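AT-rich interactive domain-containing protein 4 (Arabidopsis thaliana, PDB 6LQF) probably acts in transcription regulation as a nuclear zinc protein, its ARID and PHD-finger cassette binding DNA and a histone H3K4me3 peptide. Local coordinates at residues 143-148 with 154-159; 169-172 with 178-181. All blocks are in the same frame, centred on the assembly; numbering follows the deposited sequence.

Interaction 1 of 2, residues 143-148 with 154-159; sequences GDWVNC and WAHFGC. With ZN (zinc ion), chain G; ZN (zinc ion), chain F.
W145 faces H156, V146 pairs with A155 and N147 faces W154 across an antiparallel hairpin whose strand axes come within 4.6 Å at 152°. V146 and A155 form the hydrogen-bonded pair, each N giving a 2.9 Å bond to the other's O; beyond it F157 N donates to D144 O. N147 lies over one face of the W154 indole: its CB sits 3.7 Å from the six-ring centroid, 2° off the normal, while ND2, bonded to G152 O, stands above the five-ring side. W154 CE3 meets W145 CB at 3.7 Å, obliquely to the indole. Both indoles pack on the modified side chain of the bound peptide, consistent with the aromatic cage by which PHD fingers read trimethyl-lysine, and W145 NE1 bonds a polar peptide side chain. Without the W154 indole, as with an alanine here, N147 CB and W145 CB would probably lose their packing and the modified side chain one wall. H156 leans over the W145 indole, the planes 38° apart, with ND1 on zinc and NE2 bonded to T141 O. The hairpin belongs to the PHD finger; D144 and V146 touch F168 of helix 168-172, and V146 also packs on Y179.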
ATOM      1  N   GLY A 143      -6.467  12.116  10.596  1.00 26.68           N
ATOM      2  CA  GLY A 143      -5.561  12.065  11.716  1.00 25.94           C
ATOM      3  C   GLY A 143      -4.591  10.906  11.573  1.00 22.41           C
ATOM      4  O   GLY A 143      -4.452  10.321  10.512  1.00 21.42           O
ATOM      5  N   ASP A 144      -3.885  10.618  12.672  1.00 22.85           N
ATOM      6  CA  ASP A 144      -2.945   9.511  12.712  1.00 19.13           C
ATOM      7  C   ASP A 144      -3.639   8.224  13.077  1.00 18.95           C
ATOM      8  O   ASP A 144      -4.359   8.198  14.062  1.00 20.39           O
ATOM      9  CB  ASP A 144      -1.833   9.780  13.713  1.00 23.36           C
ATOM     10  CG  ASP A 144      -0.980  10.996  13.347  1.00 32.71           C
ATOM     11  OD1 ASP A 144      -0.924  11.403  12.158  1.00 33.00           O
ATOM     12  OD2 ASP A 144      -0.324  11.520  14.276  1.00 35.57           O
ATOM     13  N   TRP A 145      -3.358   7.142  12.346  1.00 17.67           N
ATOM     14  CA  TRP A 145      -3.948   5.838  12.618  1.00 17.07           C
ATOM     15  C   TRP A 145      -2.898   4.768  12.799  1.00 17.42           C
ATOM     16  O   TRP A 145      -1.847   4.783  12.128  1.00 18.03           O
ATOM     17  CB  TRP A 145      -4.805   5.375  11.443  1.00 18.46           C
ATOM     18  CG  TRP A 145      -5.901   6.271  10.924  1.00 20.94           C
ATOM     19  CD1 TRP A 145      -5.777   7.474  10.251  1.00 21.76           C
ATOM     20  CD2 TRP A 145      -7.309   5.968  10.947  1.00 17.54           C
ATOM     21  NE1 TRP A 145      -7.022   7.913   9.871  1.00 24.29           N
ATOM     22  CE2 TRP A 145      -7.975   7.006  10.274  1.00 22.65           C
ATOM     23  CE3 TRP A 145      -8.045   4.864  11.416  1.00 18.03           C
ATOM     24  CZ2 TRP A 145      -9.368   7.006  10.097  1.00 22.81           C
ATOM     25  CZ3 TRP A 145      -9.421   4.859  11.255  1.00 23.66           C
ATOM     26  CH2 TRP A 145     -10.072   5.925  10.584  1.00 24.45           C
ATOM     27  N   VAL A 146      -3.215   3.767  13.619  1.00 16.79           N
ATOM     28  CA  VAL A 146      -2.414   2.559  13.723  1.00 17.34           C
ATOM     29  C   VAL A 146      -3.297   1.324  13.464  1.00 18.74           C
ATOM     30  O   VAL A 146      -4.493   1.304  13.794  1.00 20.02           O
ATOM     31  CB  VAL A 146      -1.692   2.448  15.084  1.00 17.88           C
ATOM     32  CG1 VAL A 146      -0.817   1.253  15.079  1.00 30.10           C
ATOM     33  CG2 VAL A 146      -0.804   3.606  15.327  1.00 24.97           C
ATOM     34  N   ASN A 147      -2.701   0.289  12.844  1.00 15.99           N
ATOM     35  CA  ASN A 147      -3.420  -0.936  12.528  1.00 16.20           C
ATOM     36  C   ASN A 147      -3.138  -1.952  13.657  1.00 16.27           C
ATOM     37  O   ASN A 147      -1.967  -2.171  14.035  1.00 19.58           O
ATOM     38  CB  ASN A 147      -2.983  -1.495  11.185  1.00 16.00           C
ATOM     39  CG  ASN A 147      -3.784  -2.736  10.788  1.00 26.65           C
ATOM     40  OD1 ASN A 147      -3.255  -3.853  10.773  1.00 47.76           O
ATOM     41  ND2 ASN A 147      -5.027  -2.557  10.476  1.00 21.90           N
ATOM     42  N   CYS A 148      -4.191  -2.547  14.196  1.00 17.64           N
ATOM     43  CA  CYS A 148      -3.979  -3.553  15.222  1.00 17.38           C
ATOM     44  C   CYS A 148      -3.325  -4.793  14.679  1.00 18.06           C
ATOM     45  O   CYS A 148      -3.869  -5.421  13.788  1.00 18.83           O
ATOM     46  CB  CYS A 148      -5.316  -3.880  15.845  1.00 18.68           C
ATOM     47  SG  CYS A 148      -5.189  -5.173  17.172  1.00 19.17           S
ATOM     48  N   TRP A 154      -8.424  -0.891  12.255  1.00 18.68           N
ATOM     49  CA  TRP A 154      -7.700   0.343  12.358  1.00 18.67           C
ATOM     50  C   TRP A 154      -8.238   1.261  13.439  1.00 20.46           C
ATOM     51  O   TRP A 154      -9.422   1.256  13.669  1.00 21.80           O
ATOM     52  CB  TRP A 154      -7.803   1.108  11.045  1.00 21.49           C
ATOM     53  CG  TRP A 154      -6.954   0.552   9.900  1.00 19.13           C
ATOM     54  CD1 TRP A 154      -7.323  -0.328   8.936  1.00 23.21           C
ATOM     55  CD2 TRP A 154      -5.613   0.941   9.620  1.00 18.58           C
ATOM     56  NE1 TRP A 154      -6.268  -0.530   8.055  1.00 23.56           N
ATOM     57  CE2 TRP A 154      -5.228   0.282   8.434  1.00 21.35           C
ATOM     58  CE3 TRP A 154      -4.735   1.857  10.211  1.00 19.20           C
ATOM     59  CZ2 TRP A 154      -3.946   0.436   7.888  1.00 20.44           C
ATOM     60  CZ3 TRP A 154      -3.468   2.008   9.675  1.00 19.51           C
ATOM     61  CH2 TRP A 154      -3.101   1.356   8.507  1.00 17.95           C
ATOM     62  N   ALA A 155      -7.344   1.936  14.134  1.00 18.04           N
ATOM     63  CA  ALA A 155      -7.725   2.864  15.198  1.00 17.69           C
ATOM     64  C   ALA A 155      -7.033   4.205  15.038  1.00 20.15           C
ATOM     65  O   ALA A 155      -5.853   4.277  14.676  1.00 20.22           O
ATOM     66  CB  ALA A 155      -7.380   2.269  16.563  1.00 21.46           C
ATOM     67  N   HIS A 156      -7.724   5.304  15.311  1.00 19.67           N
ATOM     68  CA  HIS A 156      -6.978   6.526  15.515  1.00 20.10           C
ATOM     69  C   HIS A 156      -6.056   6.404  16.702  1.00 23.15           C
ATOM     70  O   HIS A 156      -6.500   6.022  17.806  1.00 21.91           O
ATOM     71  CB  HIS A 156      -7.897   7.710  15.871  1.00 19.01           C
ATOM     72  CG  HIS A 156      -8.820   8.118  14.779  1.00 22.08           C
ATOM     73  ND1 HIS A 156     -10.184   7.943  14.854  1.00 21.94           N
ATOM     74  CD2 HIS A 156      -8.579   8.634  13.534  1.00 22.27           C
ATOM     75  CE1 HIS A 156     -10.760   8.447  13.770  1.00 29.54           C
ATOM     76  NE2 HIS A 156      -9.801   8.825  12.934  1.00 26.91           N
ATOM     77  N   PHE A 157      -4.828   6.848  16.566  1.00 19.19           N
ATOM     78  CA  PHE A 157      -3.898   6.834  17.683  1.00 22.57           C
ATOM     79  C   PHE A 157      -4.458   7.628  18.851  1.00 26.75           C
ATOM     80  O   PHE A 157      -4.343   7.199  20.019  1.00 26.66           O
ATOM     81  CB  PHE A 157      -2.559   7.407  17.219  1.00 25.76           C
ATOM     82  CG  PHE A 157      -1.451   7.203  18.191  1.00 29.83           C
ATOM     83  CD1 PHE A 157      -0.966   5.931  18.426  1.00 32.69           C
ATOM     84  CD2 PHE A 157      -0.856   8.285  18.826  1.00 37.68           C
ATOM     85  CE1 PHE A 157       0.080   5.726  19.336  1.00 42.51           C
ATOM     86  CE2 PHE A 157       0.189   8.092  19.739  1.00 38.98           C
ATOM     87  CZ  PHE A 157       0.652   6.807  19.984  1.00 39.04           C
ATOM     88  N   GLY A 158      -5.104   8.748  18.504  1.00 23.30           N
ATOM     89  CA  GLY A 158      -5.706   9.670  19.485  1.00 24.84           C
ATOM     90  C   GLY A 158      -6.879   9.094  20.223  1.00 27.15           C
ATOM     91  O   GLY A 158      -7.265   9.625  21.290  1.00 30.23           O
ATOM     92  N   CYS A 159      -7.477   8.029  19.718  1.00 26.71           N
ATOM     93  CA  CYS A 159      -8.643   7.442  20.413  1.00 23.78           C
ATOM     94  C   CYS A 159      -8.218   6.383  21.438  1.00 29.14           C
ATOM     95  O   CYS A 159      -9.049   5.825  22.151  1.00 30.70           O
ATOM     96  CB  CYS A 159      -9.650   6.833  19.420  1.00 26.80           C
ATOM     97  SG  CYS A 159     -10.680   8.051  18.511  1.00 24.10           S
TER
HETATM   98 ZN    ZN G 803     -11.230   7.160  16.487  1.00 22.45          ZN
HETATM   99 ZN    ZN F 802      -7.436  -5.478  17.770  1.00 22.10          ZN
HETATM  100  O   HOH W   1      -5.270  10.082  15.815  1.00 25.34           O

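Interaction 2 of 2, residues 169-172 with 178-181; sequences KDYA and EYVC. With ZN (zinc ion), chain F.
Y171 presents one side of its phenol ring to the backbone of 178-181, with CE1 3.5 Å from E178 O, which lies at the ring edge near its plane. The same CE1 is 4.0 Å from Y179 CB, an apolar touch made obliquely to the Y171 ring. Seen from the other partner, CE1 lies at the edge of the Y179 ring, 4.2 Å from Y179 CD1, so the two side chains cross without a ring stack. Y171 has CG anti to its own carbonyl carbon (chi1 -66°), which sends the phenol from the end of helix 168-172 toward the loop. The backbone puts Y179 CB beside the Y171 ring, and with CG anti to the backbone N (chi1 177°) the Y179 phenol is directed toward D160.

The polar ends are held separately. G166 N is hydrogen-bonded to Y171 OH, which also lies 2.6 Å from a water in the plane of its ring; that water donates a long bond, 3.3 Å, to E178 O, adding a solvent link. Y179 OH is bonded to D160 OD2. Helix 168-172 and the loop after it belong to the PHD-type zinc finger, and the segment that receives Y171 ends on a zinc ligand, C181, whose site is completed by C148, C151 and C184. F157 and L177 also pack against Y171, and apolar side chains of the bound peptide pack on both tyrosines.

Only 105 Å² is buried between the segments, and no direct hydrogen bond joins them. The chemistry is therefore that of a small contact of a ring edge with a backbone carbonyl and a CB, with a water at its margin; the hydroxyl bonds to G166 and D160 probably help fix the phenols, together with the surrounding packing.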
ATOM      1  N   LYS A 169       5.330   8.356  16.267  1.00 22.46           N
ATOM      2  CA  LYS A 169       6.446   8.204  15.344  1.00 26.39           C
ATOM      3  C   LYS A 169       7.181   6.869  15.584  1.00 21.74           C
ATOM      4  O   LYS A 169       7.814   6.340  14.646  1.00 21.93           O
ATOM      5  CB  LYS A 169       7.395   9.408  15.480  1.00 29.11           C
ATOM      6  CG  LYS A 169       8.167   9.426  16.784  1.00 34.75           C
ATOM      7  CD  LYS A 169       9.132  10.601  16.779  1.00 49.66           C
ATOM      8  CE  LYS A 169       9.785  10.811  18.130  1.00 59.80           C
ATOM      9  NZ  LYS A 169      10.421  12.158  18.169  1.00 67.28           N
ATOM     10  N   ASP A 170       7.063   6.317  16.796  1.00 21.91           N
ATOM     11  CA  ASP A 170       7.734   5.054  17.058  1.00 21.75           C
ATOM     12  C   ASP A 170       6.943   3.841  16.587  1.00 20.44           C
ATOM     13  O   ASP A 170       7.519   2.775  16.455  1.00 21.85           O
ATOM     14  CB  ASP A 170       8.060   4.940  18.536  1.00 27.67           C
ATOM     15  CG  ASP A 170       9.203   5.843  18.931  1.00 43.01           C
ATOM     16  OD1 ASP A 170      10.149   6.017  18.123  1.00 37.91           O
ATOM     17  OD2 ASP A 170       9.159   6.378  20.046  1.00 44.50           O
ATOM     18  N   TYR A 171       5.667   4.030  16.280  1.00 19.94           N
ATOM     19  CA  TYR A 171       4.866   3.032  15.575  1.00 18.51           C
ATOM     20  C   TYR A 171       5.079   3.164  14.064  1.00 18.18           C
ATOM     21  O   TYR A 171       5.129   2.147  13.373  1.00 18.54           O
ATOM     22  CB  TYR A 171       3.382   3.213  15.889  1.00 17.43           C
ATOM     23  CG  TYR A 171       3.089   2.920  17.333  1.00 19.75           C
ATOM     24  CD1 TYR A 171       2.844   1.628  17.755  1.00 18.76           C
ATOM     25  CD2 TYR A 171       3.108   3.943  18.277  1.00 21.59           C
ATOM     26  CE1 TYR A 171       2.603   1.347  19.124  1.00 20.50           C
ATOM     27  CE2 TYR A 171       2.866   3.660  19.616  1.00 25.86           C
ATOM     28  CZ  TYR A 171       2.628   2.360  20.020  1.00 23.13           C
ATOM     29  OH  TYR A 171       2.390   2.003  21.347  1.00 26.63           O
ATOM     30  N   ALA A 172       5.198   4.405  13.593  1.00 17.85           N
ATOM     31  CA  ALA A 172       5.247   4.628  12.156  1.00 17.21           C
ATOM     32  C   ALA A 172       6.605   4.380  11.504  1.00 18.45           C
ATOM     33  O   ALA A 172       6.659   4.080  10.284  1.00 19.05           O
ATOM     34  CB  ALA A 172       4.790   6.040  11.879  1.00 18.35           C
ATOM     35  N   GLU A 178       5.082  -2.733  18.134  1.00 19.86           N
ATOM     36  CA  GLU A 178       3.880  -3.531  17.928  1.00 21.68           C
ATOM     37  C   GLU A 178       2.674  -2.765  18.497  1.00 19.72           C
ATOM     38  O   GLU A 178       2.771  -2.171  19.566  1.00 22.94           O
ATOM     39  CB  GLU A 178       4.028  -4.901  18.652  1.00 26.80           C
ATOM     40  CG  GLU A 178       2.814  -5.779  18.643  1.00 32.51           C
ATOM     41  CD  GLU A 178       2.968  -6.969  19.599  1.00 48.13           C
ATOM     42  OE1 GLU A 178       3.789  -6.882  20.533  1.00 47.52           O
ATOM     43  OE2 GLU A 178       2.263  -7.978  19.419  1.00 35.90           O
ATOM     44  N   TYR A 179       1.550  -2.727  17.783  1.00 19.51           N
ATOM     45  CA  TYR A 179       0.343  -2.138  18.329  1.00 20.68           C
ATOM     46  C   TYR A 179      -0.757  -3.201  18.475  1.00 21.42           C
ATOM     47  O   TYR A 179      -1.069  -3.885  17.521  1.00 21.47           O
ATOM     48  CB  TYR A 179      -0.154  -0.981  17.451  1.00 18.89           C
ATOM     49  CG  TYR A 179      -1.445  -0.412  17.988  1.00 19.83           C
ATOM     50  CD1 TYR A 179      -1.442   0.354  19.139  1.00 20.66           C
ATOM     51  CD2 TYR A 179      -2.669  -0.657  17.359  1.00 19.97           C
ATOM     52  CE1 TYR A 179      -2.637   0.850  19.664  1.00 19.96           C
ATOM     53  CE2 TYR A 179      -3.871  -0.168  17.874  1.00 20.59           C
ATOM     54  CZ  TYR A 179      -3.837   0.566  19.042  1.00 19.76           C
ATOM     55  OH  TYR A 179      -4.994   1.089  19.612  1.00 23.37           O
ATOM     56  N   VAL A 180      -1.357  -3.290  19.664  1.00 19.35           N
ATOM     57  CA  VAL A 180      -2.504  -4.159  19.886  1.00 22.73           C
ATOM     58  C   VAL A 180      -3.595  -3.288  20.447  1.00 20.64           C
ATOM     59  O   VAL A 180      -3.360  -2.599  21.444  1.00 25.89           O
ATOM     60  CB  VAL A 180      -2.159  -5.318  20.840  1.00 23.18           C
ATOM     61  CG1 VAL A 180      -3.379  -6.128  21.204  1.00 24.41           C
ATOM     62  CG2 VAL A 180      -1.089  -6.207  20.196  1.00 25.17           C
ATOM     63  N   CYS A 181      -4.759  -3.305  19.826  1.00 19.98           N
ATOM     64  CA  CYS A 181      -5.842  -2.367  20.191  1.00 21.32           C
ATOM     65  C   CYS A 181      -6.483  -2.687  21.550  1.00 24.70           C
ATOM     66  O   CYS A 181      -6.232  -3.780  22.099  1.00 22.74           O
ATOM     67  CB  CYS A 181      -6.920  -2.383  19.067  1.00 21.54           C
ATOM     68  SG  CYS A 181      -8.140  -3.761  19.149  1.00 23.13           S
TER
HETATM   69 ZN    ZN F 802      -7.436  -5.478  17.770  1.00 22.10          ZN
HETATM   70  O   HOH W   2       2.115  -0.445  22.278  1.00 56.04           O

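Interactions 1 and 2 lie with their centres 9 Å apart inside the one PHD finger, and they follow in series: the hairpin of 145-147 and 154-156 closes before helix 168-172 and the loop carrying 178-181 begin. They meet directly, with V146 CG1 3.3 Å from Y179 CB and F157 CE1 3.5 Å from Y171 CE2. A single zinc ion also ties them, since C148 of interaction 1 and C181 of interaction 2 share its coordination, while H156 and C159 hold the second. The bound peptide contacts residues of both, so strand, helix and loop together shape the histone-binding side of the domain.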